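Long-range contacts in S-adenosylmethionine tRNA ribosyltransferase (Rhodococcus sp., PDB 2NS0), which is of unknown function, possibly a tRNA ribosyltransferase, and has a small winged-helix-like fold of a kind that often binds nucleic acid: residues S22-P27 with P76-W81; E7-I12 with R47-R52; E58-Q63 with R80-D85. All coordinates share one frame; numbering follows the deposited sequence. Where two conformers were deposited one is given.

Contact 1: residues S22-P27 with P76-W81; sequences SASICP and PIRIRW
In this winged-helix-like domain the loop between helices 5-18 and 27-34 pairs with the last strand, 78-81, through one antiparallel bridge, as the short first strand of a winged helix does. Ile25 and Ile79 form the hydrogen-bonded pair: Ile25 N reaches Ile79 O at 2.9 Å in the carbonyl plane, and Ile79 N returns to Ile25 O at 2.7 Å, tilted from that plane. The side chains of this pair cross obliquely, Ile25 CG1 lying 3.8 Å from Ile79 CB, and Ile25 continues onto Leu15 and Leu16 of helix 5-18. Next along, Pro27 CG meets Ile77 CG1 at 3.7 Å at about a right angle, and Pro27 also touches Met43 and Val46 of helix 43-55. On the other side Arg78 folds back over the loop, bent at chi2 (-53°) and chi3 (-62°), which lays one guanidinium face over Ile25 O and Cys26 N. Its NE points at Ser24 OG, 2.7 Å away and in the guanidinium plane, while NH2 adds weak bonds to Ser24 O and OG. With an alanine here, Ser24 OG would probably lose its donor from NE and the loop backbone at Ile25 and Cys26 its cover. Beyond the bridge one water spans the widening gap, donating to Ala23 O at 2.7 Å and accepting from Trp81 N at 3.0 Å.

Contact 2: residues E7-I12 with R47-R52; sequences ELEECI and REAAGR
Ala49 CB sits between two side chains of helix 5-18, with Leu8 CB 3.8 Å away and Ile12 CD1 also at 3.8 Å. The small methyl lets Ile12 lie against the backbone of the partner helix: its CD1 comes within 3.5 Å of Ala50 N and touches Ala50 CB more loosely at 4.2 Å. Ile12 gets there with CG1 anti to the carbonyl carbon (chi1 -69°) and an extended chi2, which sends the delta methyl across to helix 43-55. This is the buried side of the contact. Leu8 goes on to Pro45 and Val46 of the same helix, and Ile12 also meets Leu53, Val30 of helix 27-34 and Ile79 of strand 78-81.

The two helices belong to the three-helix bundle of a helix-turn-helix-like domain; here their local axes cross at -71° and approach to 9.1 Å, so the touching patch is short, and only 227 Å² is buried in all.

Toward solvent the chemistry changes from methyl packing to charge. Glu9, partly exposed, spans the gap with an extended chain whose CG passes 4.1 Å from Ala49 CB on the way to Arg52. There a single carboxylate oxygen takes both donors of a side-on grip: Arg52 NE meets Glu9 OE2 at 2.6 Å nearly end-on to the C-O bond, whereas NH2 uses the anti lone pair of OE2 in a more bent bond. Both donors hold OE2 close to the guanidinium plane, yet the carboxylate is turned 46° from it. Arg52 bends at chi3, folding the guanidinium back so that one face lies over Glu48 O and Ala49 CA of its own helix; Asp5 OD1 adds a long, weak ion pair to NH2.

Contact 3: residues E58-Q63 with R80-D85; sequences EVEVTQ and RWTRTD
Glu60 and Arg80 are joined by a salt bridge in which one oxygen takes two donors: NH2 and NE of Arg80 each lie 2.9 Å from Glu60 OE1. Arg80 runs extended from CG to NE, its CG between backbone N and carbonyl carbon (chi1 71°), which brings the guanidinium alongside Glu60. Both donors come from the same face of the carboxylate, well above its plane, and the two flat groups are turned 49° apart. Water 2 also donates to OE1 and accepts from Arg83 N. The backbones of the same two residues pair as well: Glu60 N to Arg80 O is 2.8 Å and Arg80 N to Glu60 O is 3.0 Å. This hydrogen-bonded pair of the antiparallel sheet is consistent with the wing of a winged-helix-like domain; Val59 and Trp81 form the adjacent non-hydrogen-bonded pair. Past the strand end, Thr82 N still reaches Glu58 O, while Thr82 OG1 bonds to Gly57 O. Thr62 CG2 lies over one face of the Arg80 guanidinium, toward its rim, 3.5 Å from NH1, and water 3 links Thr62 OG1 with NH1. Although the side chains of Val59 and Trp81 diverge, Val59 CG1 still packs 3.8 Å from Trp81 CE3; Leu16 of helix 5-18 touches both.

Contact 2 is the most buried, a crossing of helices 5-18 and 43-55, whereas contacts 1 and 3 are partly buried pairings along strand 78-81. That strand is common to both: contact 1 sets the loop before helix 27-34 against one edge of it, and contact 3 joins it to strand 59-63, Arg78 N reaching Thr62 O. Ile79 links sheet and helices, packing on Ala50 and Ile12 of contact 2; Val59 and Val61 of contact 3 lean on Ala50 as well. Isoleucine, valine and alanine side chains meet in the shared interior, while arginines hold the outer parts: Arg78 through a serine, Arg52 and Arg80 through glutamates.

Contact 1: residues S22-P27 with P76-W81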
ATOM      1  N   SER A  22       4.494 -13.699  -1.604  0.50 20.54           N
ATOM      2  CA  SER A  22       5.137 -13.329  -0.352  0.50 20.81           C
ATOM      3  C   SER A  22       6.028 -12.076  -0.411  0.50 20.94           C
ATOM      4  O   SER A  22       6.385 -11.553   0.647  0.50 20.82           O
ATOM      5  CB  SER A  22       5.820 -14.541   0.301  0.50 21.08           C
ATOM      6  OG  SER A  22       4.832 -15.495   0.721  0.50 21.57           O
ATOM      7  N   ALA A  23       6.361 -11.580  -1.612  1.00 21.23           N
ATOM      8  CA  ALA A  23       6.924 -10.223  -1.721  1.00 21.42           C
ATOM      9  C   ALA A  23       6.011  -9.118  -1.177  1.00 21.47           C
ATOM     10  O   ALA A  23       4.826  -9.326  -0.901  1.00 22.29           O
ATOM     11  CB  ALA A  23       7.328  -9.915  -3.154  1.00 21.88           C
ATOM     12  N   SER A  24       6.587  -7.933  -0.999  1.00 21.04           N
ATOM     13  CA  SER A  24       5.830  -6.806  -0.538  1.00 19.94           C
ATOM     14  C   SER A  24       6.357  -5.531  -1.195  1.00 19.92           C
ATOM     15  O   SER A  24       7.396  -5.546  -1.868  1.00 19.23           O
ATOM     16  CB  SER A  24       5.890  -6.705   0.979  1.00 19.47           C
ATOM     17  OG  SER A  24       7.179  -6.287   1.375  1.00 21.24           O
ATOM     18  N   ILE A  25       5.580  -4.448  -1.023  1.00 18.71           N
ATOM     19  CA  ILE A  25       5.893  -3.122  -1.511  1.00 17.15           C
ATOM     20  C   ILE A  25       5.787  -2.217  -0.325  1.00 16.61           C
ATOM     21  O   ILE A  25       5.315  -2.627   0.727  1.00 15.49           O
ATOM     22  CB  ILE A  25       4.937  -2.617  -2.675  1.00 17.49           C
ATOM     23  CG1 ILE A  25       3.465  -2.531  -2.222  1.00 16.05           C
ATOM     24  CG2 ILE A  25       5.137  -3.473  -3.955  1.00 16.62           C
ATOM     25  CD1 ILE A  25       2.525  -1.882  -3.243  1.00 17.54           C
ATOM     26  N   CYS A  26       6.244  -0.987  -0.495  1.00 15.83           N
ATOM     27  CA  CYS A  26       6.107   0.018   0.549  1.00 15.81           C
ATOM     28  C   CYS A  26       5.295   1.165  -0.051  1.00 15.86           C
ATOM     29  O   CYS A  26       5.114   1.249  -1.292  1.00 15.14           O
ATOM     30  CB  CYS A  26       7.493   0.493   1.026  1.00 15.06           C
ATOM     31  SG  CYS A  26       8.524   1.155  -0.295  1.00 18.49           S
ATOM     32  N   PRO A  27       4.751   2.026   0.812  1.00 15.73           N
ATOM     33  CA  PRO A  27       3.950   3.170   0.338  1.00 15.83           C
ATOM     34  C   PRO A  27       4.686   4.064  -0.689  1.00 16.75           C
ATOM     35  O   PRO A  27       4.080   4.511  -1.647  1.00 17.23           O
ATOM     36  CB  PRO A  27       3.672   3.972   1.628  1.00 15.72           C
ATOM     37  CG  PRO A  27       3.751   2.965   2.725  1.00 15.94           C
ATOM     38  CD  PRO A  27       4.800   1.932   2.282  1.00 14.96           C
ATOM     39  N   PRO A  76       7.919   3.282   8.633  1.00 22.15           N
ATOM     40  CA  PRO A  76       7.918   2.368   7.501  1.00 21.14           C
ATOM     41  C   PRO A  76       7.111   1.087   7.702  1.00 19.85           C
ATOM     42  O   PRO A  76       7.209   0.424   8.739  1.00 20.18           O
ATOM     43  CB  PRO A  76       9.413   2.061   7.282  1.00 21.61           C
ATOM     44  CG  PRO A  76      10.124   3.265   7.784  1.00 22.86           C
ATOM     45  CD  PRO A  76       9.299   3.700   8.983  1.00 22.07           C
ATOM     46  N   ILE A  77       6.321   0.759   6.692  1.00 17.20           N
ATOM     47  CA  ILE A  77       5.474  -0.393   6.728  1.00 16.98           C
ATOM     48  C   ILE A  77       5.628  -1.132   5.390  1.00 16.81           C
ATOM     49  O   ILE A  77       6.162  -0.575   4.420  1.00 17.01           O
ATOM     50  CB  ILE A  77       3.981  -0.007   6.939  1.00 16.94           C
ATOM     51  CG1 ILE A  77       3.516   0.971   5.802  1.00 18.49           C
ATOM     52  CG2 ILE A  77       3.759   0.520   8.412  1.00 16.37           C
ATOM     53  CD1 ILE A  77       2.016   1.330   5.698  1.00 16.09           C
ATOM     54  N   ARG A  78       5.164  -2.378   5.353  1.00 17.35           N
ATOM     55  CA  ARG A  78       5.181  -3.192   4.122  1.00 17.42           C
ATOM     56  C   ARG A  78       3.754  -3.512   3.706  1.00 17.34           C
ATOM     57  O   ARG A  78       2.886  -3.623   4.561  1.00 16.20           O
ATOM     58  CB  ARG A  78       5.926  -4.512   4.366  1.00 18.11           C
ATOM     59  CG  ARG A  78       7.390  -4.381   4.799  1.00 17.26           C
ATOM     60  CD  ARG A  78       8.199  -3.505   3.828  1.00 17.40           C
ATOM     61  NE  ARG A  78       8.268  -4.031   2.450  1.00 13.52           N
ATOM     62  CZ  ARG A  78       8.950  -3.418   1.483  1.00 14.47           C
ATOM     63  NH1 ARG A  78       9.593  -2.293   1.743  1.00 15.21           N
ATOM     64  NH2 ARG A  78       9.008  -3.908   0.257  1.00 16.52           N
ATOM     65  N   ILE A  79       3.503  -3.656   2.400  1.00 17.81           N
ATOM     66  CA  ILE A  79       2.158  -4.071   1.909  1.00 17.49           C
ATOM     67  C   ILE A  79       2.271  -5.349   1.100  1.00 18.02           C
ATOM     68  O   ILE A  79       3.096  -5.413   0.205  1.00 18.23           O
ATOM     69  CB  ILE A  79       1.481  -2.961   1.026  1.00 17.52           C
ATOM     70  CG1 ILE A  79       1.508  -1.597   1.742  1.00 18.52           C
ATOM     71  CG2 ILE A  79       0.068  -3.350   0.623  1.00 17.20           C
ATOM     72  CD1 ILE A  79       1.280  -0.350   0.764  1.00 18.94           C
ATOM     73  N   ARG A  80       1.459  -6.359   1.426  1.00 17.09           N
ATOM     74  CA  ARG A  80       1.505  -7.681   0.784  1.00 17.66           C
ATOM     75  C   ARG A  80       0.080  -8.167   0.493  1.00 17.71           C
ATOM     76  O   ARG A  80      -0.889  -7.779   1.181  1.00 18.07           O
ATOM     77  CB  ARG A  80       2.226  -8.724   1.700  1.00 16.55           C
ATOM     78  CG  ARG A  80       1.413  -9.123   2.949  1.00 15.73           C
ATOM     79  CD  ARG A  80       2.302  -9.710   4.024  1.00 19.51           C
ATOM     80  NE  ARG A  80       1.516 -10.367   5.072  1.00 20.27           N
ATOM     81  CZ  ARG A  80       2.010 -10.975   6.152  1.00 21.23           C
ATOM     82  NH1 ARG A  80       3.341 -11.046   6.411  1.00 15.87           N
ATOM     83  NH2 ARG A  80       1.142 -11.535   6.974  1.00 18.25           N
ATOM     84  N   TRP A  81      -0.061  -8.997  -0.533  1.00 18.88           N
ATOM     85  CA  TRP A  81      -1.296  -9.764  -0.725  1.00 18.55           C
ATOM     86  C   TRP A  81      -1.549 -10.596   0.530  1.00 20.04           C
ATOM     87  O   TRP A  81      -0.623 -11.188   1.105  1.00 19.68           O
ATOM     88  CB  TRP A  81      -1.113 -10.722  -1.893  1.00 19.60           C
ATOM     89  CG  TRP A  81      -1.081 -10.113  -3.281  1.00 17.44           C
ATOM     90  CD1 TRP A  81      -0.160 -10.370  -4.265  1.00 18.04           C
ATOM     91  CD2 TRP A  81      -2.016  -9.168  -3.837  1.00 18.06           C
ATOM     92  NE1 TRP A  81      -0.476  -9.673  -5.389  1.00 16.88           N
ATOM     93  CE2 TRP A  81      -1.605  -8.916  -5.157  1.00 17.15           C
ATOM     94  CE3 TRP A  81      -3.180  -8.534  -3.345  1.00 15.66           C
ATOM     95  CZ2 TRP A  81      -2.318  -8.045  -6.029  1.00 19.93           C
ATOM     96  CZ3 TRP A  81      -3.879  -7.670  -4.184  1.00 19.68           C
ATOM     97  CH2 TRP A  81      -3.442  -7.427  -5.524  1.00 18.64           C
TER
HETATM   98  O   HOH W   1       2.414  -9.934  -1.925  1.00 13.15           O

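Contact 2: residues E7-I12 with R47-R52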
ATOM      1  N   GLU A   7      -7.554   5.238  -8.028  1.00 20.00           N
ATOM      2  CA  GLU A   7      -6.266   5.171  -8.697  1.00 19.73           C
ATOM      3  C   GLU A   7      -5.174   4.578  -7.798  1.00 18.77           C
ATOM      4  O   GLU A   7      -4.314   3.852  -8.269  1.00 17.10           O
ATOM      5  CB  GLU A   7      -5.806   6.562  -9.097  1.00 20.31           C
ATOM      6  CG  GLU A   7      -6.109   7.054 -10.480  1.00 26.67           C
ATOM      7  CD  GLU A   7      -5.457   8.434 -10.653  1.00 33.64           C
ATOM      8  OE1 GLU A   7      -4.192   8.480 -10.863  1.00 37.18           O
ATOM      9  OE2 GLU A   7      -6.181   9.451 -10.480  1.00 30.03           O
ATOM     10  N   LEU A   8      -5.176   4.973  -6.524  1.00 17.83           N
ATOM     11  CA  LEU A   8      -4.189   4.514  -5.582  1.00 17.45           C
ATOM     12  C   LEU A   8      -4.400   3.037  -5.307  1.00 18.07           C
ATOM     13  O   LEU A   8      -3.425   2.270  -5.231  1.00 16.47           O
ATOM     14  CB  LEU A   8      -4.264   5.307  -4.280  1.00 17.58           C
ATOM     15  CG  LEU A   8      -3.842   6.784  -4.432  1.00 17.62           C
ATOM     16  CD1 LEU A   8      -4.035   7.621  -3.164  1.00 16.00           C
ATOM     17  CD2 LEU A   8      -2.401   6.817  -4.837  1.00 16.79           C
ATOM     18  N   GLU A   9      -5.671   2.651  -5.160  1.00 17.49           N
ATOM     19  CA  GLU A   9      -5.988   1.261  -4.959  1.00 19.44           C
ATOM     20  C   GLU A   9      -5.497   0.385  -6.106  1.00 19.46           C
ATOM     21  O   GLU A   9      -4.927  -0.679  -5.870  1.00 19.54           O
ATOM     22  CB  GLU A   9      -7.473   1.065  -4.643  1.00 18.72           C
ATOM     23  CG  GLU A   9      -7.852   1.569  -3.217  1.00 19.52           C
ATOM     24  CD  GLU A   9      -9.364   1.784  -3.051  1.00 22.84           C
ATOM     25  OE1 GLU A   9     -10.141   1.110  -3.772  1.00 28.17           O
ATOM     26  OE2 GLU A   9      -9.777   2.642  -2.238  1.00 25.33           O
ATOM     27  N   GLU A  10      -5.730   0.834  -7.333  1.00 19.87           N
ATOM     28  CA  GLU A  10      -5.356   0.102  -8.558  1.00 20.38           C
ATOM     29  C   GLU A  10      -3.859   0.020  -8.682  1.00 19.81           C
ATOM     30  O   GLU A  10      -3.333  -0.973  -9.130  1.00 20.00           O
ATOM     31  CB  GLU A  10      -5.956   0.795  -9.798  1.00 20.69           C
ATOM     32  CG  GLU A  10      -5.222   0.520 -11.142  1.00 23.39           C
ATOM     33  CD  GLU A  10      -5.242  -0.943 -11.594  1.00 27.95           C
ATOM     34  OE1 GLU A  10      -5.856  -1.780 -10.897  1.00 31.47           O
ATOM     35  OE2 GLU A  10      -4.638  -1.266 -12.667  1.00 29.97           O
ATOM     36  N   CYS A  11      -3.162   1.065  -8.245  1.00 20.48           N
ATOM     37  CA  CYS A  11      -1.702   1.063  -8.257  1.00 19.94           C
ATOM     38  C   CYS A  11      -1.117   0.070  -7.244  1.00 19.67           C
ATOM     39  O   CYS A  11      -0.178  -0.644  -7.591  1.00 20.50           O
ATOM     40  CB  CYS A  11      -1.151   2.465  -8.021  1.00 19.83           C
ATOM     41  SG  CYS A  11       0.646   2.487  -8.075  1.00 22.94           S
ATOM     42  N   ILE A  12      -1.644   0.027  -6.011  1.00 19.10           N
ATOM     43  CA  ILE A  12      -1.260  -1.019  -5.030  1.00 18.10           C
ATOM     44  C   ILE A  12      -1.416  -2.406  -5.653  1.00 19.09           C
ATOM     45  O   ILE A  12      -0.482  -3.244  -5.594  1.00 18.73           O
ATOM     46  CB  ILE A  12      -2.064  -0.928  -3.701  1.00 18.93           C
ATOM     47  CG1 ILE A  12      -1.671   0.317  -2.912  1.00 17.69           C
ATOM     48  CG2 ILE A  12      -1.794  -2.174  -2.776  1.00 19.34           C
ATOM     49  CD1 ILE A  12      -2.697   0.760  -1.847  1.00 17.17           C
ATOM     50  N   ARG A  47      -1.382   5.311   2.455  1.00 17.62           N
ATOM     51  CA  ARG A  47      -1.767   4.592   3.697  1.00 16.70           C
ATOM     52  C   ARG A  47      -3.259   4.377   3.840  1.00 16.91           C
ATOM     53  O   ARG A  47      -3.691   3.299   4.277  1.00 17.71           O
ATOM     54  CB  ARG A  47      -1.228   5.289   4.944  1.00 17.25           C
ATOM     55  CG  ARG A  47       0.288   5.258   5.004  1.00 19.38           C
ATOM     56  CD  ARG A  47       0.814   5.833   6.329  1.00 24.36           C
ATOM     57  NE  ARG A  47       2.192   5.417   6.609  1.00 28.81           N
ATOM     58  CZ  ARG A  47       2.592   4.715   7.684  1.00 31.33           C
ATOM     59  NH1 ARG A  47       1.742   4.307   8.633  1.00 33.80           N
ATOM     60  NH2 ARG A  47       3.864   4.407   7.824  1.00 29.96           N
ATOM     61  N   GLU A  48      -4.061   5.372   3.469  1.00 16.59           N
ATOM     62  CA  GLU A  48      -5.517   5.236   3.536  1.00 16.76           C
ATOM     63  C   GLU A  48      -5.992   4.172   2.568  1.00 15.90           C
ATOM     64  O   GLU A  48      -6.808   3.332   2.924  1.00 16.33           O
ATOM     65  CB  GLU A  48      -6.247   6.564   3.282  1.00 15.49           C
ATOM     66  CG  GLU A  48      -6.034   7.600   4.356  1.00 19.46           C
ATOM     67  CD  GLU A  48      -6.727   7.245   5.650  1.00 23.49           C
ATOM     68  OE1 GLU A  48      -7.772   6.540   5.625  1.00 25.52           O
ATOM     69  OE2 GLU A  48      -6.234   7.683   6.707  1.00 29.36           O
ATOM     70  N   ALA A  49      -5.453   4.203   1.351  1.00 15.92           N
ATOM     71  CA  ALA A  49      -5.762   3.186   0.339  1.00 16.21           C
ATOM     72  C   ALA A  49      -5.420   1.766   0.782  1.00 17.06           C
ATOM     73  O   ALA A  49      -6.273   0.850   0.676  1.00 19.14           O
ATOM     74  CB  ALA A  49      -5.084   3.530  -1.003  1.00 14.62           C
ATOM     75  N   ALA A  50      -4.184   1.562   1.241  1.00 17.39           N
ATOM     76  CA  ALA A  50      -3.768   0.290   1.841  1.00 17.94           C
ATOM     77  C   ALA A  50      -4.744  -0.121   2.977  1.00 18.36           C
ATOM     78  O   ALA A  50      -5.091  -1.282   3.115  1.00 18.01           O
ATOM     79  CB  ALA A  50      -2.308   0.410   2.346  1.00 18.04           C
ATOM     80  N   GLY A  51      -5.201   0.847   3.775  1.00 18.39           N
ATOM     81  CA  GLY A  51      -6.143   0.557   4.901  1.00 17.64           C
ATOM     82  C   GLY A  51      -7.479   0.028   4.381  1.00 17.65           C
ATOM     83  O   GLY A  51      -8.030  -0.953   4.897  1.00 17.84           O
ATOM     84  N   ARG A  52      -7.996   0.668   3.341  1.00 17.68           N
ATOM     85  CA  ARG A  52      -9.199   0.173   2.691  1.00 18.67           C
ATOM     86  C   ARG A  52      -9.047  -1.244   2.097  1.00 18.16           C
ATOM     87  O   ARG A  52      -9.934  -2.076   2.257  1.00 17.85           O
ATOM     88  CB  ARG A  52      -9.709   1.178   1.638  1.00 19.00           C
ATOM     89  CG  ARG A  52     -10.288   2.456   2.262  1.00 19.47           C
ATOM     90  CD  ARG A  52     -10.938   3.396   1.200  1.00 20.15           C
ATOM     91  NE  ARG A  52     -10.014   3.703   0.110  1.00 20.71           N
ATOM     92  CZ  ARG A  52      -9.167   4.736   0.089  1.00 21.55           C
ATOM     93  NH1 ARG A  52      -9.125   5.620   1.087  1.00 17.95           N
ATOM     94  NH2 ARG A  52      -8.366   4.895  -0.956  1.00 18.92           N
TER

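Contact 3: residues E58-Q63 with R80-D85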
ATOM      1  N   GLU A  58      -8.069  -7.977   1.078  1.00 16.12           N
ATOM      2  CA  GLU A  58      -7.237  -8.181  -0.131  1.00 16.82           C
ATOM      3  C   GLU A  58      -5.710  -8.152   0.121  1.00 16.72           C
ATOM      4  O   GLU A  58      -4.939  -8.930  -0.485  1.00 15.87           O
ATOM      5  CB  GLU A  58      -7.557  -7.101  -1.161  1.00 16.98           C
ATOM      6  CG  GLU A  58      -9.006  -7.165  -1.617  1.00 20.27           C
ATOM      7  CD  GLU A  58      -9.266  -6.412  -2.921  1.00 22.00           C
ATOM      8  OE1 GLU A  58      -8.299  -5.943  -3.556  1.00 22.42           O
ATOM      9  OE2 GLU A  58     -10.453  -6.334  -3.305  1.00 24.11           O
ATOM     10  N   VAL A  59      -5.284  -7.231   0.979  1.00 16.08           N
ATOM     11  CA  VAL A  59      -3.891  -7.091   1.326  1.00 16.17           C
ATOM     12  C   VAL A  59      -3.765  -7.076   2.841  1.00 17.44           C
ATOM     13  O   VAL A  59      -4.767  -6.867   3.537  1.00 16.79           O
ATOM     14  CB  VAL A  59      -3.260  -5.770   0.726  1.00 16.28           C
ATOM     15  CG1 VAL A  59      -3.480  -5.677  -0.815  1.00 15.11           C
ATOM     16  CG2 VAL A  59      -3.721  -4.521   1.476  1.00 15.92           C
ATOM     17  N   GLU A  60      -2.545  -7.319   3.332  1.00 17.77           N
ATOM     18  CA  GLU A  60      -2.180  -7.039   4.722  1.00 18.99           C
ATOM     19  C   GLU A  60      -1.039  -6.035   4.760  1.00 19.47           C
ATOM     20  O   GLU A  60      -0.152  -6.009   3.873  1.00 20.03           O
ATOM     21  CB  GLU A  60      -1.707  -8.303   5.453  1.00 19.26           C
ATOM     22  CG  GLU A  60      -2.797  -9.332   5.669  1.00 21.05           C
ATOM     23  CD  GLU A  60      -2.251 -10.669   6.061  1.00 22.28           C
ATOM     24  OE1 GLU A  60      -1.292 -11.148   5.396  1.00 26.91           O
ATOM     25  OE2 GLU A  60      -2.763 -11.225   7.057  1.00 23.61           O
ATOM     26  N   VAL A  61      -1.027  -5.244   5.818  1.00 18.94           N
ATOM     27  CA  VAL A  61       0.048  -4.294   6.016  1.00 19.44           C
ATOM     28  C   VAL A  61       0.812  -4.820   7.234  1.00 20.13           C
ATOM     29  O   VAL A  61       0.180  -5.260   8.230  1.00 20.23           O
ATOM     30  CB  VAL A  61      -0.522  -2.867   6.322  1.00 19.42           C
ATOM     31  CG1 VAL A  61       0.608  -1.903   6.723  1.00 20.46           C
ATOM     32  CG2 VAL A  61      -1.404  -2.321   5.155  1.00 17.47           C
ATOM     33  N   THR A  62       2.147  -4.808   7.154  1.00 20.18           N
ATOM     34  CA  THR A  62       2.997  -5.269   8.246  1.00 20.14           C
ATOM     35  C   THR A  62       4.022  -4.217   8.629  1.00 19.81           C
ATOM     36  O   THR A  62       4.409  -3.371   7.832  1.00 20.43           O
ATOM     37  CB  THR A  62       3.744  -6.617   7.939  1.00 19.66           C
ATOM     38  OG1 THR A  62       4.717  -6.407   6.916  1.00 22.34           O
ATOM     39  CG2 THR A  62       2.753  -7.752   7.500  1.00 22.29           C
ATOM     40  N   GLN A  63       4.444  -4.280   9.879  1.00 19.39           N
ATOM     41  CA  GLN A  63       5.523  -3.460  10.388  1.00 18.81           C
ATOM     42  C   GLN A  63       6.320  -4.327  11.349  1.00 17.97           C
ATOM     43  O   GLN A  63       5.779  -4.916  12.275  1.00 16.31           O
ATOM     44  CB  GLN A  63       4.976  -2.243  11.107  1.00 18.16           C
ATOM     45  CG  GLN A  63       6.083  -1.291  11.406  1.00 21.76           C
ATOM     46  CD  GLN A  63       5.579  -0.031  12.020  1.00 23.23           C
ATOM     47  OE1 GLN A  63       5.634   1.019  11.391  1.00 28.13           O
ATOM     48  NE2 GLN A  63       5.096  -0.109  13.250  1.00 20.34           N
ATOM     49  N   ARG A  80       1.459  -6.359   1.426  1.00 17.09           N
ATOM     50  CA  ARG A  80       1.505  -7.681   0.784  1.00 17.66           C
ATOM     51  C   ARG A  80       0.080  -8.167   0.493  1.00 17.71           C
ATOM     52  O   ARG A  80      -0.889  -7.779   1.181  1.00 18.07           O
ATOM     53  CB  ARG A  80       2.226  -8.724   1.700  1.00 16.55           C
ATOM     54  CG  ARG A  80       1.413  -9.123   2.949  1.00 15.73           C
ATOM     55  CD  ARG A  80       2.302  -9.710   4.024  1.00 19.51           C
ATOM     56  NE  ARG A  80       1.516 -10.367   5.072  1.00 20.27           N
ATOM     57  CZ  ARG A  80       2.010 -10.975   6.152  1.00 21.23           C
ATOM     58  NH1 ARG A  80       3.341 -11.046   6.411  1.00 15.87           N
ATOM     59  NH2 ARG A  80       1.142 -11.535   6.974  1.00 18.25           N
ATOM     60  N   TRP A  81      -0.061  -8.997  -0.533  1.00 18.88           N
ATOM     61  CA  TRP A  81      -1.296  -9.764  -0.725  1.00 18.55           C
ATOM     62  C   TRP A  81      -1.549 -10.596   0.530  1.00 20.04           C
ATOM     63  O   TRP A  81      -0.623 -11.188   1.105  1.00 19.68           O
ATOM     64  CB  TRP A  81      -1.113 -10.722  -1.893  1.00 19.60           C
ATOM     65  CG  TRP A  81      -1.081 -10.113  -3.281  1.00 17.44           C
ATOM     66  CD1 TRP A  81      -0.160 -10.370  -4.265  1.00 18.04           C
ATOM     67  CD2 TRP A  81      -2.016  -9.168  -3.837  1.00 18.06           C
ATOM     68  NE1 TRP A  81      -0.476  -9.673  -5.389  1.00 16.88           N
ATOM     69  CE2 TRP A  81      -1.605  -8.916  -5.157  1.00 17.15           C
ATOM     70  CE3 TRP A  81      -3.180  -8.534  -3.345  1.00 15.66           C
ATOM     71  CZ2 TRP A  81      -2.318  -8.045  -6.029  1.00 19.93           C
ATOM     72  CZ3 TRP A  81      -3.879  -7.670  -4.184  1.00 19.68           C
ATOM     73  CH2 TRP A  81      -3.442  -7.427  -5.524  1.00 18.64           C
ATOM     74  N   THR A  82      -2.794 -10.654   0.972  1.00 20.22           N
ATOM     75  CA  THR A  82      -3.202 -11.668   1.938  1.00 21.58           C
ATOM     76  C   THR A  82      -3.004 -13.062   1.308  1.00 23.58           C
ATOM     77  O   THR A  82      -3.332 -13.288   0.123  1.00 23.13           O
ATOM     78  CB  THR A  82      -4.671 -11.477   2.311  1.00 21.00           C
ATOM     79  OG1 THR A  82      -4.842 -10.150   2.793  1.00 19.09           O
ATOM     80  CG2 THR A  82      -5.123 -12.425   3.412  1.00 21.36           C
ATOM     81  N   ARG A  83      -2.453 -13.992   2.086  1.00 25.32           N
ATOM     82  CA  ARG A  83      -2.291 -15.364   1.596  1.00 27.44           C
ATOM     83  C   ARG A  83      -2.902 -16.447   2.487  1.00 28.93           C
ATOM     84  O   ARG A  83      -2.532 -17.616   2.404  1.00 29.38           O
ATOM     85  CB  ARG A  83      -0.812 -15.663   1.289  1.00 28.56           C
ATOM     86  CG  ARG A  83      -0.311 -14.966  -0.004  1.00 28.27           C
ATOM     87  CD  ARG A  83       1.025 -15.569  -0.464  1.00 27.41           C
ATOM     88  NE  ARG A  83       0.894 -16.978  -0.800  1.00 24.80           N
ATOM     89  CZ  ARG A  83       0.510 -17.414  -1.997  1.00 28.16           C
ATOM     90  NH1 ARG A  83       0.217 -16.535  -2.966  1.00 24.18           N
ATOM     91  NH2 ARG A  83       0.391 -18.726  -2.225  1.00 27.89           N
ATOM     92  N   THR A  84      -3.875 -16.054   3.316  1.00 29.95           N
ATOM     93  CA  THR A  84      -4.540 -16.969   4.217  1.00 30.21           C
ATOM     94  C   THR A  84      -5.208 -18.075   3.384  1.00 31.70           C
ATOM     95  O   THR A  84      -5.820 -17.821   2.331  1.00 31.77           O
ATOM     96  CB  THR A  84      -5.593 -16.231   5.146  1.00 30.35           C
ATOM     97  OG1 THR A  84      -5.129 -14.912   5.478  1.00 27.07           O
ATOM     98  CG2 THR A  84      -5.886 -17.062   6.461  1.00 28.79           C
ATOM     99  N   ASP A  85      -5.062 -19.307   3.858  1.00 32.55           N
ATOM    100  CA  ASP A  85      -5.646 -20.474   3.198  1.00 33.07           C
ATOM    101  C   ASP A  85      -7.152 -20.322   3.061  1.00 33.00           C
ATOM    102  O   ASP A  85      -7.864 -19.833   3.920  1.00 32.08           O
ATOM    103  CB  ASP A  85      -5.303 -21.758   3.960  1.00 32.19           C
ATOM    104  CG  ASP A  85      -3.831 -22.132   3.865  1.00 33.97           C
ATOM    105  OD1 ASP A  85      -3.256 -22.099   2.756  1.00 35.72           O
ATOM    106  OD2 ASP A  85      -3.234 -22.474   4.900  1.00 34.57           O
ATOM    107  OXT ASP A  85      -7.692 -20.719   2.052  1.00 34.66           O
TER
HETATM  108  O   HOH W   2      -1.137 -13.701   4.358  1.00 21.54           O
HETATM  109  O   HOH W   3       5.484  -8.744   5.666  1.00 18.93           O